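Side-chain contact in glucuronoarabinoxylan endo-1,4-beta-xylanase (PDB 4FMV), which probably hydrolyses internal beta-1,4 linkages of plant cell-wall polysaccharides such as xylan, through its family 30 glycoside hydrolase catalytic domain: residues 240-243 and 244-247. Sequence-based numbering, arbitrary orientation.
Sequences TGNI and MNMS
The first turns of helix 240-255, an outer helix of the (beta/alpha)8 barrel, bring I243 and S247 together through a hydroxyl folded back on the backbone. With S247 OG beside its own backbone N (chi1 -69°), the hydroxyl lies 2.9 Å from I243 O and donates to it. S247 N also donates to I243 O, at 2.9 Å, and the two donors come from opposite faces of the carbonyl plane, so one acceptor is gripped twice and the buried hydroxyl is satisfied within the helix. Regular i to i+4 bonds precede this pair: M244 N to T240 O, N245 N to G241 O and M246 N to N242 O.

On another side of the helix two amides meet, N245 ND2 giving a weak bond to N242 OD1 at 3.4 Å. The N-H points almost straight at the oxygen (165°), so length is what makes it weak; the amide planes stand 63° apart. The stronger hold on N242 is D237 OD1, which accepts from ND2 and ties the side chain to the residues leading into the helix.

M244 bends at chi2 and again at chi3, which swings CE back to 3.8 Å from I243 CG2, while M244 CG passes 3.4 Å from T240 O. I243, M246 and S247 also touch V286 of helix 282-291. Polar asparagines on one side and a buried apolar side against a neighbouring helix make this an amphipathic barrel helix, the connection between parallel strands 227-232 and 261-266 in a beta-alpha-beta unit of the TIM barrel.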
ATOM      1  N   THR A 240     -18.865   8.771  -7.982  1.00 12.67           N
ATOM      2  CA  THR A 240     -18.945   7.358  -8.332  1.00 15.98           C
ATOM      3  C   THR A 240     -17.856   6.870  -9.314  1.00 14.53           C
ATOM      4  O   THR A 240     -17.337   5.763  -9.165  1.00 12.12           O
ATOM      5  CB  THR A 240     -20.331   7.035  -8.869  1.00 21.30           C
ATOM      6  OG1 THR A 240     -21.303   7.493  -7.920  1.00 24.02           O
ATOM      7  CG2 THR A 240     -20.488   5.520  -9.065  1.00 21.07           C
ATOM      8  N   GLY A 241     -17.498   7.687 -10.299  1.00 12.27           N
ATOM      9  CA  GLY A 241     -16.449   7.289 -11.236  1.00 16.92           C
ATOM     10  C   GLY A 241     -15.142   6.950 -10.527  1.00 15.37           C
ATOM     11  O   GLY A 241     -14.494   5.954 -10.857  1.00 15.84           O
ATOM     12  N   ASN A 242     -14.753   7.789  -9.564  1.00 11.63           N
ATOM     13  CA  ASN A 242     -13.535   7.568  -8.774  1.00 12.22           C
ATOM     14  C   ASN A 242     -13.645   6.468  -7.727  1.00  9.47           C
ATOM     15  O   ASN A 242     -12.669   5.799  -7.444  1.00 13.26           O
ATOM     16  CB  ASN A 242     -13.042   8.863  -8.133  1.00 11.34           C
ATOM     17  CG  ASN A 242     -12.278   9.726  -9.119  1.00 15.69           C
ATOM     18  OD1 ASN A 242     -11.483   9.211  -9.909  1.00 15.36           O
ATOM     19  ND2 ASN A 242     -12.529  11.032  -9.100  1.00 14.57           N
ATOM     20  N   ILE A 243     -14.832   6.299  -7.149  1.00 10.73           N
ATOM     21  CA  ILE A 243     -15.108   5.149  -6.309  1.00 12.65           C
ATOM     22  C   ILE A 243     -14.839   3.861  -7.111  1.00 14.26           C
ATOM     23  O   ILE A 243     -14.193   2.940  -6.618  1.00 13.36           O
ATOM     24  CB  ILE A 243     -16.574   5.174  -5.771  1.00 10.59           C
ATOM     25  CG1 ILE A 243     -16.797   6.413  -4.890  1.00 11.67           C
ATOM     26  CG2 ILE A 243     -16.868   3.941  -4.947  1.00 10.40           C
ATOM     27  CD1 ILE A 243     -15.692   6.646  -3.887  1.00  8.84           C
ATOM     28  N   MET A 244     -15.344   3.797  -8.345  1.00 13.75           N
ATOM     29  CA  MET A 244     -15.120   2.625  -9.204  1.00 13.01           C
ATOM     30  C   MET A 244     -13.673   2.519  -9.701  1.00 14.42           C
ATOM     31  O   MET A 244     -13.099   1.427  -9.747  1.00 11.92           O
ATOM     32  CB  MET A 244     -16.067   2.651 -10.398  1.00 15.45           C
ATOM     33  CG  MET A 244     -17.540   2.505 -10.014  1.00 16.23           C
ATOM     34  SD  MET A 244     -17.825   0.899  -9.254  1.00 16.89           S
ATOM     35  CE  MET A 244     -17.835   1.288  -7.501  1.00 12.51           C
ATOM     36  N   ASN A 245     -13.087   3.649 -10.083  1.00 12.71           N
ATOM     37  CA  ASN A 245     -11.692   3.655 -10.498  1.00 13.68           C
ATOM     38  C   ASN A 245     -10.808   3.102  -9.409  1.00 11.41           C
ATOM     39  O   ASN A 245      -9.879   2.356  -9.691  1.00 10.20           O
ATOM     40  CB  ASN A 245     -11.222   5.065 -10.825  1.00 11.86           C
ATOM     41  CG  ASN A 245     -11.752   5.552 -12.142  1.00 13.13           C
ATOM     42  OD1 ASN A 245     -12.061   4.756 -13.030  1.00 13.52           O
ATOM     43  ND2 ASN A 245     -11.862   6.869 -12.284  1.00 15.54           N
ATOM     44  N   MET A 246     -11.092   3.498  -8.169  1.00 10.09           N
ATOM     45  CA  MET A 246     -10.274   3.095  -7.018  1.00  9.95           C
ATOM     46  C   MET A 246     -10.526   1.636  -6.646  1.00 10.78           C
ATOM     47  O   MET A 246      -9.579   0.901  -6.413  1.00 10.38           O
ATOM     48  CB  MET A 246     -10.499   4.013  -5.809  1.00  7.96           C
ATOM     49  CG  MET A 246      -9.777   3.579  -4.538  1.00  9.98           C
ATOM     50  SD  MET A 246     -10.097   4.689  -3.137  1.00 11.25           S
ATOM     51  CE  MET A 246      -9.253   3.796  -1.826  1.00  4.85           C
ATOM     52  N   SER A 247     -11.795   1.228  -6.618  1.00 13.43           N
ATOM     53  CA  SER A 247     -12.158  -0.181  -6.370  1.00 11.58           C
ATOM     54  C   SER A 247     -11.409  -1.061  -7.353  1.00 13.81           C
ATOM     55  O   SER A 247     -10.728  -2.007  -6.962  1.00 11.50           O
ATOM     56  CB  SER A 247     -13.666  -0.401  -6.558  1.00  8.72           C
ATOM     57  OG  SER A 247     -14.438   0.238  -5.533  1.00 11.04           O
TER